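Regulator of nonsense transcripts 2 (Homo sapiens, PDB 4CEM) acts in nonsense-mediated mRNA decay, probably as a scaffold for its partner factors, and is represented here by the first of its three MIF4G domains. Local coordinates at residues Glu20-Arg25 with Pro224-Ser229; Asp202-Val207 with Asn238-Tyr243; Lys84-Ala89 with Gln115-Phe120; Thr56-Lys61 with Ser74-Gly79. One frame throughout, in Å; residues are numbered along the deposited sequence.

Contact 1: Glu20-Arg25 with Pro224-Ser229; sequences ERHHLR and PSEIIS
Pro224 sets its CD over one face of the His22 imidazole. This atom is 4.2 Å from the ring centroid and 27° off the ring normal, a CH-pi contact. The two side chains cross at about a right angle, and Pro224 CD is the atom of the proline ring that meets the imidazole, 3.9 Å from His22 NE2. The Pro224 carbonyl also approaches the imidazole, with its O 3.4 Å from His22 CE1. The carboxylate of Glu226 comes from another direction, at the ring edge and near its plane. Its OE1 stays 4.3 Å from His22 NE2, too far for a bond, and forms a salt bridge with Lys26 instead. His22 has CG anti to its backbone N (chi1 175°), which carries the imidazole out from helix 6-33 to these partners. The contact joins this long N-terminal helix to the loop between helices 209-218 and 230-259 of the all-helical MIF4G domain. One turn on from His22, Arg25 touches the loop through its aliphatic base, where CB meets Ile227 CD1 at 4.0 Å. From there the Arg25 chain runs extended from CG to NE and carries the guanidinium away from the isoleucine. Arg21 CG sits over one face of that group. The guanidinium forms salt bridges with Asp201, Asp202 and Glu155. Ile158 of helix 143-158 covers both Arg25 and Ile227.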
loop_
_atom_site.group_PDB
_atom_site.type_symbol
_atom_site.label_atom_id
_atom_site.label_comp_id
_atom_site.label_asym_id
_atom_site.label_seq_id
_atom_site.Cartn_x
_atom_site.Cartn_y
_atom_site.Cartn_z
ATOM N N GLU A 20 15.323 -3.607 8.464
ATOM C CA GLU A 20 15.472 -4.245 7.149
ATOM C C GLU A 20 14.796 -3.396 6.079
ATOM O O GLU A 20 15.395 -3.068 5.053
ATOM C CB GLU A 20 14.863 -5.650 7.149
ATOM C CG GLU A 20 15.762 -6.702 7.786
ATOM C CD GLU A 20 15.021 -7.967 8.217
ATOM O OE1 GLU A 20 13.768 -8.009 8.144
ATOM O OE2 GLU A 20 15.707 -8.927 8.647
ATOM N N ARG A 21 13.549 -3.031 6.350
ATOM C CA ARG A 21 12.797 -2.143 5.482
ATOM C C ARG A 21 13.574 -0.849 5.234
ATOM O O ARG A 21 13.719 -0.412 4.096
ATOM C CB ARG A 21 11.422 -1.841 6.099
ATOM C CG ARG A 21 10.446 -1.167 5.153
ATOM C CD ARG A 21 8.998 -1.315 5.596
ATOM N NE ARG A 21 8.659 -0.412 6.699
ATOM C CZ ARG A 21 8.611 -0.749 7.992
ATOM N NH1 ARG A 21 8.869 -1.994 8.393
ATOM N NH2 ARG A 21 8.292 0.170 8.901
ATOM N N HIS A 22 14.099 -0.258 6.297
ATOM C CA HIS A 22 14.751 1.034 6.192
ATOM C C HIS A 22 16.028 0.939 5.414
ATOM O O HIS A 22 16.273 1.720 4.493
ATOM C CB HIS A 22 15.018 1.592 7.586
ATOM C CG HIS A 22 15.806 2.872 7.592
ATOM N ND1 HIS A 22 15.243 4.068 7.368
ATOM C CD2 HIS A 22 17.153 3.109 7.820
ATOM C CE1 HIS A 22 16.182 5.026 7.433
ATOM N NE2 HIS A 22 17.351 4.437 7.713
ATOM N N HIS A 23 16.859 -0.028 5.763
ATOM C CA HIS A 23 18.140 -0.161 5.089
ATOM C C HIS A 23 17.979 -0.413 3.620
ATOM O O HIS A 23 18.724 0.144 2.821
ATOM C CB HIS A 23 18.985 -1.258 5.723
ATOM C CG HIS A 23 19.561 -0.880 7.070
ATOM N ND1 HIS A 23 20.142 0.315 7.301
ATOM C CD2 HIS A 23 19.647 -1.596 8.259
ATOM C CE1 HIS A 23 20.566 0.371 8.574
ATOM N NE2 HIS A 23 20.268 -0.805 9.160
ATOM N N LEU A 24 17.007 -1.242 3.244
ATOM C CA LEU A 24 16.774 -1.546 1.825
ATOM C C LEU A 24 16.358 -0.309 1.028
ATOM O O LEU A 24 16.907 -0.024 -0.043
ATOM C CB LEU A 24 15.704 -2.634 1.662
ATOM C CG LEU A 24 15.389 -3.040 0.216
ATOM C CD1 LEU A 24 16.677 -3.398 -0.511
ATOM C CD2 LEU A 24 14.385 -4.189 0.186
ATOM N N ARG A 25 15.383 0.413 1.561
ATOM C CA ARG A 25 14.889 1.622 0.924
ATOM C C ARG A 25 15.997 2.654 0.698
ATOM O O ARG A 25 16.058 3.298 -0.351
ATOM C CB ARG A 25 13.782 2.236 1.781
ATOM C CG ARG A 25 12.470 1.475 1.738
ATOM C CD ARG A 25 11.424 2.140 2.610
ATOM N NE ARG A 25 10.164 1.408 2.578
ATOM C CZ ARG A 25 9.079 1.729 3.279
ATOM N NH1 ARG A 25 9.074 2.782 4.085
ATOM N NH2 ARG A 25 7.987 0.988 3.178
ATOM N N PRO A 224 15.181 6.171 11.746
ATOM C CA PRO A 224 14.717 7.543 11.600
ATOM C C PRO A 224 13.980 7.752 10.272
ATOM O O PRO A 224 14.247 7.037 9.301
ATOM C CB PRO A 224 16.024 8.339 11.619
ATOM C CG PRO A 224 17.025 7.414 11.002
ATOM C CD PRO A 224 16.554 5.995 11.245
ATOM N N SER A 225 13.065 8.718 10.234
ATOM C CA SER A 225 12.459 9.156 8.973
ATOM C C SER A 225 13.405 10.138 8.296
ATOM O O SER A 225 13.593 11.249 8.790
ATOM C CB SER A 225 11.109 9.835 9.207
ATOM O OG SER A 225 10.657 10.459 8.014
ATOM N N GLU A 226 14.000 9.724 7.178
ATOM C CA GLU A 226 14.995 10.543 6.475
ATOM C C GLU A 226 14.799 10.607 4.959
ATOM O O GLU A 226 15.673 11.097 4.248
ATOM C CB GLU A 226 16.395 9.985 6.719
ATOM C CG GLU A 226 16.756 9.753 8.170
ATOM C CD GLU A 226 18.202 9.337 8.331
ATOM O OE1 GLU A 226 18.660 8.485 7.523
ATOM O OE2 GLU A 226 18.868 9.871 9.257
ATOM N N ILE A 227 13.674 10.114 4.457
ATOM C CA ILE A 227 13.505 9.968 3.018
ATOM C C ILE A 227 12.642 11.109 2.490
ATOM O O ILE A 227 13.124 11.941 1.726
ATOM C CB ILE A 227 12.924 8.590 2.663
ATOM C CG1 ILE A 227 13.973 7.516 2.974
ATOM C CG2 ILE A 227 12.513 8.547 1.200
ATOM C CD1 ILE A 227 13.476 6.091 2.843
ATOM N N ILE A 228 11.382 11.149 2.915
ATOM C CA ILE A 228 10.481 12.245 2.579
ATOM C C ILE A 228 10.477 13.253 3.721
ATOM O O ILE A 228 10.216 12.895 4.871
ATOM C CB ILE A 228 9.040 11.748 2.327
ATOM C CG1 ILE A 228 9.032 10.628 1.271
ATOM C CG2 ILE A 228 8.139 12.901 1.895
ATOM C CD1 ILE A 228 9.737 10.997 -0.022
ATOM N N SER A 229 10.741 14.516 3.388
ATOM C CA SER A 229 10.807 15.590 4.373
ATOM C C SER A 229 9.479 15.774 5.102
ATOM O O SER A 229 8.421 15.506 4.536
ATOM C CB SER A 229 11.157 16.906 3.695
ATOM O OG SER A 229 10.003 17.448 3.073
#

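Contact 2: Asp202-Val207 with Asn238-Tyr243; sequences DIAGLV and NLLKEY
Ala204 and Leu240 mark the nearest approach of the two backbones, with CA atoms 8.2 Å apart. The residues 238-243 form a regular stretch inside the long helix 230-259. In 202-207 a weakly bonded last turn of helix 189-204 gives way to a loop. The turn-off is at Gly205, which has a positive phi of 69°. The chain then bends so that Leu206 follows Ala204 along the same side of helix 230-259. This is helix-to-helix packing at a helix end, as expected in an all-helical MIF4G domain. It joins the C-terminal end of helix 189-204 to helix 230-259.

No hydrogen bond crosses the contact, which is small and wholly apolar. Its three touching residues are buried. Leu240 carries one side of it alone. With CG anti to the carbonyl carbon (chi1 -66°) and chi2 at 163°, CD1 is the branch turned toward 202-207. The methyl of Ala204 points at helix 230-259 and meets that branch first, CB to Leu240 CD1 at 3.4 Å. The CD2 branch of Leu240 lies farther back, 5.8 Å from Ala204 CB. Cys196 and Val192, about two and three turns before Ala204 on helix 189-204, also touch Leu240. Leu304 covers both Leu240 and Leu206. Leu206 does not set out toward the helix, but the end of its side chain reaches in beside the alanine. Leu206 CD2 closes on the same methyl as Ala204, 4.2 Å from Leu240 CD1.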
loop_
_atom_site.group_PDB
_atom_site.type_symbol
_atom_site.label_atom_id
_atom_site.label_comp_id
_atom_site.label_asym_id
_atom_site.label_seq_id
_atom_site.Cartn_x
_atom_site.Cartn_y
_atom_site.Cartn_z
ATOM N N ASP A 202 7.460 6.446 6.002
ATOM C CA ASP A 202 8.194 7.350 5.123
ATOM C C ASP A 202 7.312 8.344 4.366
ATOM O O ASP A 202 7.721 9.490 4.169
ATOM C CB ASP A 202 9.043 6.549 4.142
ATOM C CG ASP A 202 10.299 5.996 4.782
ATOM O OD1 ASP A 202 10.995 6.760 5.472
ATOM O OD2 ASP A 202 10.606 4.804 4.587
ATOM N N ILE A 203 6.115 7.940 3.948
ATOM C CA ILE A 203 5.272 8.846 3.169
ATOM C C ILE A 203 4.416 9.780 4.032
ATOM O O ILE A 203 4.286 10.961 3.713
ATOM C CB ILE A 203 4.410 8.080 2.146
ATOM C CG1 ILE A 203 5.292 7.612 0.988
ATOM C CG2 ILE A 203 3.290 8.957 1.599
ATOM C CD1 ILE A 203 4.730 6.413 0.260
ATOM N N ALA A 204 3.848 9.265 5.120
ATOM C CA ALA A 204 2.980 10.074 5.991
ATOM C C ALA A 204 3.657 10.550 7.277
ATOM O O ALA A 204 3.044 11.275 8.065
ATOM C CB ALA A 204 1.717 9.298 6.341
ATOM N N GLY A 205 4.902 10.136 7.504
ATOM C CA GLY A 205 5.580 10.415 8.775
ATOM C C GLY A 205 5.004 9.652 9.964
ATOM O O GLY A 205 5.183 10.057 11.102
ATOM N N LEU A 206 4.318 8.542 9.724
ATOM C CA LEU A 206 3.696 7.811 10.815
ATOM C C LEU A 206 4.719 7.257 11.795
ATOM O O LEU A 206 5.792 6.808 11.403
ATOM C CB LEU A 206 2.862 6.650 10.285
ATOM C CG LEU A 206 1.621 6.985 9.445
ATOM C CD1 LEU A 206 0.735 5.748 9.407
ATOM C CD2 LEU A 206 0.831 8.178 9.967
ATOM N N VAL A 207 4.384 7.326 13.077
ATOM C CA VAL A 207 5.090 6.587 14.107
ATOM C C VAL A 207 4.022 5.962 14.996
ATOM O O VAL A 207 3.549 6.605 15.925
ATOM C CB VAL A 207 6.013 7.488 14.948
ATOM C CG1 VAL A 207 6.842 6.636 15.905
ATOM C CG2 VAL A 207 6.915 8.316 14.046
ATOM N N ASN A 238 -2.452 14.611 7.236
ATOM C CA ASN A 238 -3.774 15.253 7.292
ATOM C C ASN A 238 -4.888 14.388 6.687
ATOM O O ASN A 238 -5.931 14.185 7.319
ATOM C CB ASN A 238 -3.758 16.622 6.606
ATOM C CG ASN A 238 -2.772 17.587 7.241
ATOM O OD1 ASN A 238 -2.335 17.401 8.384
ATOM N ND2 ASN A 238 -2.412 18.627 6.495
ATOM N N LEU A 239 -4.662 13.870 5.481
ATOM C CA LEU A 239 -5.651 13.000 4.824
ATOM C C LEU A 239 -5.990 11.795 5.696
ATOM O O LEU A 239 -7.162 11.467 5.891
ATOM C CB LEU A 239 -5.153 12.521 3.456
ATOM C CG LEU A 239 -5.045 13.566 2.343
ATOM C CD1 LEU A 239 -4.627 12.890 1.044
ATOM C CD2 LEU A 239 -6.348 14.339 2.151
ATOM N N LEU A 240 -4.962 11.153 6.235
ATOM C CA LEU A 240 -5.163 9.956 7.046
ATOM C C LEU A 240 -5.986 10.231 8.309
ATOM O O LEU A 240 -6.855 9.435 8.658
ATOM C CB LEU A 240 -3.816 9.320 7.398
ATOM C CG LEU A 240 -3.069 8.755 6.185
ATOM C CD1 LEU A 240 -1.603 8.530 6.519
ATOM C CD2 LEU A 240 -3.721 7.468 5.700
ATOM N N LYS A 241 -5.722 11.350 8.980
ATOM C CA LYS A 241 -6.479 11.727 10.186
ATOM C C LYS A 241 -7.919 12.054 9.848
ATOM O O LYS A 241 -8.846 11.651 10.547
ATOM C CB LYS A 241 -5.830 12.920 10.904
ATOM C CG LYS A 241 -4.993 12.514 12.112
ATOM C CD LYS A 241 -3.666 13.258 12.197
ATOM C CE LYS A 241 -2.791 12.702 13.314
ATOM N NZ LYS A 241 -1.410 13.253 13.254
ATOM N N GLU A 242 -8.084 12.792 8.761
ATOM C CA GLU A 242 -9.389 13.146 8.238
ATOM C C GLU A 242 -10.179 11.892 7.861
ATOM O O GLU A 242 -11.374 11.803 8.140
ATOM C CB GLU A 242 -9.196 14.043 7.028
ATOM C CG GLU A 242 -10.430 14.757 6.546
ATOM C CD GLU A 242 -10.163 15.445 5.229
ATOM O OE1 GLU A 242 -9.064 16.025 5.083
ATOM O OE2 GLU A 242 -11.036 15.391 4.339
ATOM N N TYR A 243 -9.513 10.927 7.234
ATOM C CA TYR A 243 -10.131 9.627 6.972
ATOM C C TYR A 243 -10.481 8.958 8.286
ATOM O O TYR A 243 -11.586 8.454 8.464
ATOM C CB TYR A 243 -9.191 8.712 6.193
ATOM C CG TYR A 243 -9.813 7.387 5.811
ATOM C CD1 TYR A 243 -10.490 7.237 4.602
ATOM C CD2 TYR A 243 -9.719 6.283 6.647
ATOM C CE1 TYR A 243 -11.058 6.027 4.242
ATOM C CE2 TYR A 243 -10.280 5.064 6.297
ATOM C CZ TYR A 243 -10.951 4.938 5.093
ATOM O OH TYR A 243 -11.517 3.732 4.737
#

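Contact 3: Lys84-Ala89 with Gln115-Phe120; sequences KYIAEA and QRYADF
Tyr117 is the first residue of 115-120 to touch Ile86. It leaves the end of helix 103-116, and its CB lies 3.8 Å from Ile86 CD1. The two side chains cross obliquely, and the Ile86 methyl also reaches the root of the ring at Tyr117 CG. Arg116 CG lies over one face of that ring, and the hydroxyl is bonded to the backbone N of Leu82. Tyr117 opens a type I turn that closes at Phe120. Inside it, Asp119 crosses Ile86 at about a right angle, with its CB 4.1 Å from Ile86 CG1. Its carbonyl O sits 3.8 Å from Ile86 CG2. That same branch then reaches Phe120, with Ile86 CG2 3.9 Å from Phe120 CA and 4.4 Å from Phe120 CD1. With CG1 anti to the carbonyl carbon (chi1 -65°), Ile86 sends CD1 to the tyrosine and leaves CG2 for the phenylalanine. Replacing Ile86 with an alanine would probably leave Tyr117 CB and the Phe120 backbone without their apolar partner and open a gap beside the turn. The first turn of helix 86-95 is thus packed against the tight link between helices 103-116 and 120-137, in keeping with the all-helical MIF4G fold.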
loop_
_atom_site.group_PDB
_atom_site.type_symbol
_atom_site.label_atom_id
_atom_site.label_comp_id
_atom_site.label_asym_id
_atom_site.label_seq_id
_atom_site.Cartn_x
_atom_site.Cartn_y
_atom_site.Cartn_z
ATOM N N LYS A 84 13.814 -1.302 -27.020
ATOM C CA LYS A 84 12.611 -1.088 -27.816
ATOM C C LYS A 84 11.325 -1.537 -27.136
ATOM O O LYS A 84 10.244 -1.283 -27.665
ATOM C CB LYS A 84 12.734 -1.812 -29.157
ATOM C CG LYS A 84 13.817 -1.261 -30.075
ATOM C CD LYS A 84 13.924 -2.112 -31.334
ATOM C CE LYS A 84 15.296 -2.019 -31.994
ATOM N NZ LYS A 84 15.534 -0.706 -32.665
ATOM N N TYR A 85 11.418 -2.198 -25.981
ATOM C CA TYR A 85 10.241 -2.861 -25.394
ATOM C C TYR A 85 9.793 -2.273 -24.046
ATOM O O TYR A 85 9.040 -2.907 -23.295
ATOM C CB TYR A 85 10.499 -4.364 -25.274
ATOM C CG TYR A 85 10.972 -5.003 -26.561
ATOM C CD1 TYR A 85 12.303 -4.889 -26.964
ATOM C CD2 TYR A 85 10.093 -5.717 -27.382
ATOM C CE1 TYR A 85 12.746 -5.466 -28.142
ATOM C CE2 TYR A 85 10.528 -6.298 -28.568
ATOM C CZ TYR A 85 11.858 -6.168 -28.937
ATOM O OH TYR A 85 12.322 -6.731 -30.100
ATOM N N ILE A 86 10.217 -1.043 -23.769
ATOM C CA ILE A 86 9.885 -0.377 -22.514
ATOM C C ILE A 86 8.377 -0.310 -22.315
ATOM O O ILE A 86 7.852 -0.817 -21.326
ATOM C CB ILE A 86 10.483 1.053 -22.436
ATOM C CG1 ILE A 86 12.018 1.011 -22.416
ATOM C CG2 ILE A 86 9.989 1.782 -21.196
ATOM C CD1 ILE A 86 12.600 0.295 -21.216
ATOM N N ALA A 87 7.682 0.301 -23.268
ATOM C CA ALA A 87 6.239 0.521 -23.149
ATOM C C ALA A 87 5.491 -0.770 -22.856
ATOM O O ALA A 87 4.566 -0.776 -22.048
ATOM C CB ALA A 87 5.697 1.176 -24.408
ATOM N N GLU A 88 5.911 -1.861 -23.492
ATOM C CA GLU A 88 5.275 -3.173 -23.310
ATOM C C GLU A 88 5.586 -3.738 -21.925
ATOM O O GLU A 88 4.693 -4.219 -21.227
ATOM C CB GLU A 88 5.735 -4.166 -24.391
ATOM C CG GLU A 88 5.447 -3.742 -25.831
ATOM C CD GLU A 88 6.561 -2.902 -26.454
ATOM O OE1 GLU A 88 6.912 -1.833 -25.900
ATOM O OE2 GLU A 88 7.095 -3.313 -27.509
ATOM N N ALA A 89 6.859 -3.659 -21.536
ATOM C CA ALA A 89 7.316 -4.119 -20.226
ATOM C C ALA A 89 6.640 -3.340 -19.101
ATOM O O ALA A 89 6.208 -3.916 -18.108
ATOM C CB ALA A 89 8.827 -3.992 -20.122
ATOM N N GLN A 115 17.600 1.732 -13.802
ATOM C CA GLN A 115 19.047 1.964 -13.784
ATOM C C GLN A 115 19.698 1.733 -15.149
ATOM O O GLN A 115 20.792 2.242 -15.408
ATOM C CB GLN A 115 19.738 1.111 -12.709
ATOM C CG GLN A 115 19.481 1.585 -11.282
ATOM C CD GLN A 115 19.768 0.516 -10.232
ATOM O OE1 GLN A 115 20.769 -0.191 -10.308
ATOM N NE2 GLN A 115 18.894 0.408 -9.241
ATOM N N ARG A 116 19.040 0.971 -16.016
ATOM C CA ARG A 116 19.575 0.715 -17.347
ATOM C C ARG A 116 18.989 1.633 -18.427
ATOM O O ARG A 116 19.719 2.040 -19.325
ATOM C CB ARG A 116 19.362 -0.743 -17.735
ATOM C CG ARG A 116 20.144 -1.154 -18.971
ATOM C CD ARG A 116 20.251 -2.663 -19.077
ATOM N NE ARG A 116 21.318 -3.207 -18.239
ATOM C CZ ARG A 116 21.647 -4.498 -18.190
ATOM N NH1 ARG A 116 20.994 -5.399 -18.924
ATOM N NH2 ARG A 116 22.637 -4.899 -17.402
ATOM N N TYR A 117 17.697 1.960 -18.317
ATOM C CA TYR A 117 16.949 2.662 -19.369
ATOM C C TYR A 117 16.286 3.973 -18.924
ATOM O O TYR A 117 15.364 3.969 -18.108
ATOM C CB TYR A 117 15.850 1.747 -19.909
ATOM C CG TYR A 117 16.341 0.392 -20.361
ATOM C CD1 TYR A 117 16.928 0.225 -21.613
ATOM C CD2 TYR A 117 16.196 -0.728 -19.555
ATOM C CE1 TYR A 117 17.367 -1.017 -22.039
ATOM C CE2 TYR A 117 16.634 -1.972 -19.979
ATOM C CZ TYR A 117 17.217 -2.106 -21.218
ATOM O OH TYR A 117 17.654 -3.330 -21.638
ATOM N N ALA A 118 16.729 5.083 -19.513
ATOM C CA ALA A 118 16.153 6.408 -19.253
ATOM C C ALA A 118 14.654 6.510 -19.529
ATOM O O ALA A 118 13.962 7.271 -18.863
ATOM C CB ALA A 118 16.903 7.469 -20.046
ATOM N N ASP A 119 14.144 5.742 -20.486
ATOM C CA ASP A 119 12.718 5.792 -20.845
ATOM C C ASP A 119 11.786 5.147 -19.837
ATOM O O ASP A 119 10.567 5.312 -19.936
ATOM C CB ASP A 119 12.470 5.090 -22.186
ATOM C CG ASP A 119 13.072 5.823 -23.345
ATOM O OD1 ASP A 119 13.636 6.913 -23.130
ATOM O OD2 ASP A 119 12.989 5.300 -24.478
ATOM N N PHE A 120 12.333 4.399 -18.887
ATOM C CA PHE A 120 11.496 3.579 -18.022
ATOM C C PHE A 120 10.591 4.387 -17.103
ATOM O O PHE A 120 9.375 4.211 -17.124
ATOM C CB PHE A 120 12.350 2.622 -17.190
ATOM C CG PHE A 120 11.538 1.627 -16.405
ATOM C CD1 PHE A 120 10.837 0.618 -17.058
ATOM C CD2 PHE A 120 11.463 1.703 -15.022
ATOM C CE1 PHE A 120 10.080 -0.298 -16.349
ATOM C CE2 PHE A 120 10.706 0.789 -14.309
ATOM C CZ PHE A 120 10.014 -0.212 -14.971
#

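Contact 4: Thr56-Lys61 with Ser74-Gly79; sequences TAFVKK and SHDFNG
Phe58 packs on Asp76 and Phe77 in a partly buried, mainly apolar contact between two helices that run in roughly opposite directions, 52-61 and 70-79. The short segments run at 145° to each other, with axes 10.8 Å apart. Phe58 has CG anti to its backbone N (chi1 -174°), which points its ring across the gap. Ring atom CD1 of Phe58 lies 3.9 Å from Asp76 CB. The tip reaches the next residue, CZ to Phe77 CB at 3.9 Å. Phe58 CE2 comes to the edge of the Phe77 ring, near its plane. The Asp76 carboxylate stands nearly upright to the Phe58 ring, with planes 82° apart. A weak hydrogen bond runs from His75 ND1 to Asp76 OD1. Lys61 NZ stays 4.7 Å from Asp76 OD2, too far for a salt bridge, although the opposite charges probably still attract weakly. An alanine in place of Phe58 is likely to leave a gap between the helices and strip Phe77 CB and Asp76 CB of their cover. Helix 103-116 packs against both helices: its Phe113 touches Phe58 and meets the Phe77 ring edge-to-face. Leu80 and Leu82, in the loop toward helix 86-95, also pack on Phe58.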
loop_
_atom_site.group_PDB
_atom_site.type_symbol
_atom_site.label_atom_id
_atom_site.label_comp_id
_atom_site.label_asym_id
_atom_site.label_seq_id
_atom_site.Cartn_x
_atom_site.Cartn_y
_atom_site.Cartn_z
ATOM N N THR A 56 10.079 -10.533 -26.083
ATOM C CA THR A 56 8.625 -10.668 -25.957
ATOM C C THR A 56 8.304 -11.690 -24.887
ATOM O O THR A 56 7.413 -11.470 -24.074
ATOM C CB THR A 56 7.959 -11.061 -27.291
ATOM O OG1 THR A 56 8.329 -10.105 -28.294
ATOM C CG2 THR A 56 6.441 -11.088 -27.144
ATOM N N ALA A 57 9.042 -12.797 -24.882
ATOM C CA ALA A 57 8.892 -13.808 -23.835
ATOM C C ALA A 57 9.051 -13.156 -22.466
ATOM O O ALA A 57 8.210 -13.331 -21.577
ATOM C CB ALA A 57 9.913 -14.917 -24.012
ATOM N N PHE A 58 10.112 -12.365 -22.320
ATOM C CA PHE A 58 10.401 -11.709 -21.060
ATOM C C PHE A 58 9.282 -10.766 -20.643
ATOM O O PHE A 58 8.827 -10.820 -19.496
ATOM C CB PHE A 58 11.735 -10.967 -21.118
ATOM C CG PHE A 58 12.145 -10.387 -19.800
ATOM C CD1 PHE A 58 12.439 -11.219 -18.730
ATOM C CD2 PHE A 58 12.206 -9.009 -19.614
ATOM C CE1 PHE A 58 12.797 -10.696 -17.501
ATOM C CE2 PHE A 58 12.575 -8.480 -18.390
ATOM C CZ PHE A 58 12.872 -9.326 -17.332
ATOM N N VAL A 59 8.819 -9.926 -21.571
ATOM C CA VAL A 59 7.701 -9.019 -21.290
ATOM C C VAL A 59 6.473 -9.770 -20.788
ATOM O O VAL A 59 5.719 -9.249 -19.970
ATOM C CB VAL A 59 7.309 -8.180 -22.523
ATOM C CG1 VAL A 59 5.964 -7.482 -22.308
ATOM C CG2 VAL A 59 8.399 -7.157 -22.824
ATOM N N LYS A 60 6.283 -10.994 -21.262
ATOM C CA LYS A 60 5.145 -11.792 -20.832
ATOM C C LYS A 60 5.338 -12.303 -19.412
ATOM O O LYS A 60 4.401 -12.290 -18.619
ATOM C CB LYS A 60 4.913 -12.965 -21.784
ATOM C CG LYS A 60 3.542 -13.591 -21.629
ATOM C CD LYS A 60 3.349 -14.735 -22.608
ATOM C CE LYS A 60 2.014 -15.429 -22.392
ATOM N NZ LYS A 60 1.855 -16.582 -23.319
ATOM N N LYS A 61 6.550 -12.754 -19.090
ATOM C CA LYS A 61 6.868 -13.205 -17.730
ATOM C C LYS A 61 6.660 -12.106 -16.708
ATOM O O LYS A 61 6.234 -12.371 -15.584
ATOM C CB LYS A 61 8.307 -13.713 -17.642
ATOM C CG LYS A 61 8.448 -15.186 -17.969
ATOM C CD LYS A 61 9.840 -15.517 -18.462
ATOM C CE LYS A 61 9.932 -16.968 -18.910
ATOM N NZ LYS A 61 10.473 -17.085 -20.299
ATOM N N SER A 74 15.874 -11.649 -13.091
ATOM C CA SER A 74 17.078 -10.828 -13.130
ATOM C C SER A 74 18.083 -11.368 -14.131
ATOM O O SER A 74 18.672 -10.604 -14.883
ATOM C CB SER A 74 17.698 -10.729 -11.741
ATOM O OG SER A 74 16.873 -9.932 -10.905
ATOM N N HIS A 75 18.279 -12.683 -14.132
ATOM C CA HIS A 75 19.216 -13.335 -15.048
ATOM C C HIS A 75 18.837 -13.069 -16.482
ATOM O O HIS A 75 19.665 -12.658 -17.279
ATOM C CB HIS A 75 19.259 -14.833 -14.784
ATOM C CG HIS A 75 20.059 -15.608 -15.798
ATOM N ND1 HIS A 75 19.512 -16.092 -16.928
ATOM C CD2 HIS A 75 21.402 -15.979 -15.820
ATOM C CE1 HIS A 75 20.457 -16.737 -17.641
ATOM N NE2 HIS A 75 21.612 -16.666 -16.962
ATOM N N ASP A 76 17.572 -13.279 -16.815
ATOM C CA ASP A 76 17.095 -12.988 -18.155
ATOM C C ASP A 76 17.271 -11.519 -18.480
ATOM O O ASP A 76 17.827 -11.176 -19.526
ATOM C CB ASP A 76 15.626 -13.368 -18.315
ATOM C CG ASP A 76 15.397 -14.861 -18.234
ATOM O OD1 ASP A 76 16.380 -15.638 -18.354
ATOM O OD2 ASP A 76 14.222 -15.258 -18.041
ATOM N N PHE A 77 16.797 -10.654 -17.589
ATOM C CA PHE A 77 16.927 -9.213 -17.789
ATOM C C PHE A 77 18.335 -8.807 -18.230
ATOM O O PHE A 77 18.491 -8.047 -19.192
ATOM C CB PHE A 77 16.551 -8.458 -16.515
ATOM C CG PHE A 77 16.680 -6.962 -16.634
ATOM C CD1 PHE A 77 15.616 -6.195 -17.081
ATOM C CD2 PHE A 77 17.861 -6.321 -16.286
ATOM C CE1 PHE A 77 15.728 -4.822 -17.188
ATOM C CE2 PHE A 77 17.978 -4.946 -16.383
ATOM C CZ PHE A 77 16.911 -4.194 -16.839
ATOM N N ASN A 78 19.358 -9.322 -17.549
ATOM C CA ASN A 78 20.719 -8.870 -17.822
ATOM C C ASN A 78 21.246 -9.230 -19.203
ATOM O O ASN A 78 22.213 -8.620 -19.669
ATOM C CB ASN A 78 21.692 -9.323 -16.732
ATOM C CG ASN A 78 21.558 -8.488 -15.461
ATOM O OD1 ASN A 78 21.543 -7.252 -15.515
ATOM N ND2 ASN A 78 21.441 -9.160 -14.315
ATOM N N GLY A 79 20.614 -10.203 -19.856
ATOM C CA GLY A 79 21.044 -10.655 -21.180
ATOM C C GLY A 79 20.308 -10.033 -22.361
ATOM O O GLY A 79 20.758 -10.148 -23.503
#

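Overall arrangement
The four contacts form two pairs. Contacts 3 and 4 are neighbours, with centres about 12 Å apart, and meet where Tyr117 CE2 lies 3.9 Å from Phe77 CZ. Contacts 1 and 2 have centres about 16 Å apart and interlock along the chain. Arg25 NH1 bonds to Asp202 OD2 at 2.6 Å, and this salt bridge ties the N-terminal helix to the end of helix 189-204. Contacts 2 and 4 lie on opposite sides of the chain's centre, about 38 Å apart between centres. Contact 1 comes within about 9 Å of contact 3, nearest atoms, without touching it, and contacts 3 and 4 lie between its two segments in sequence.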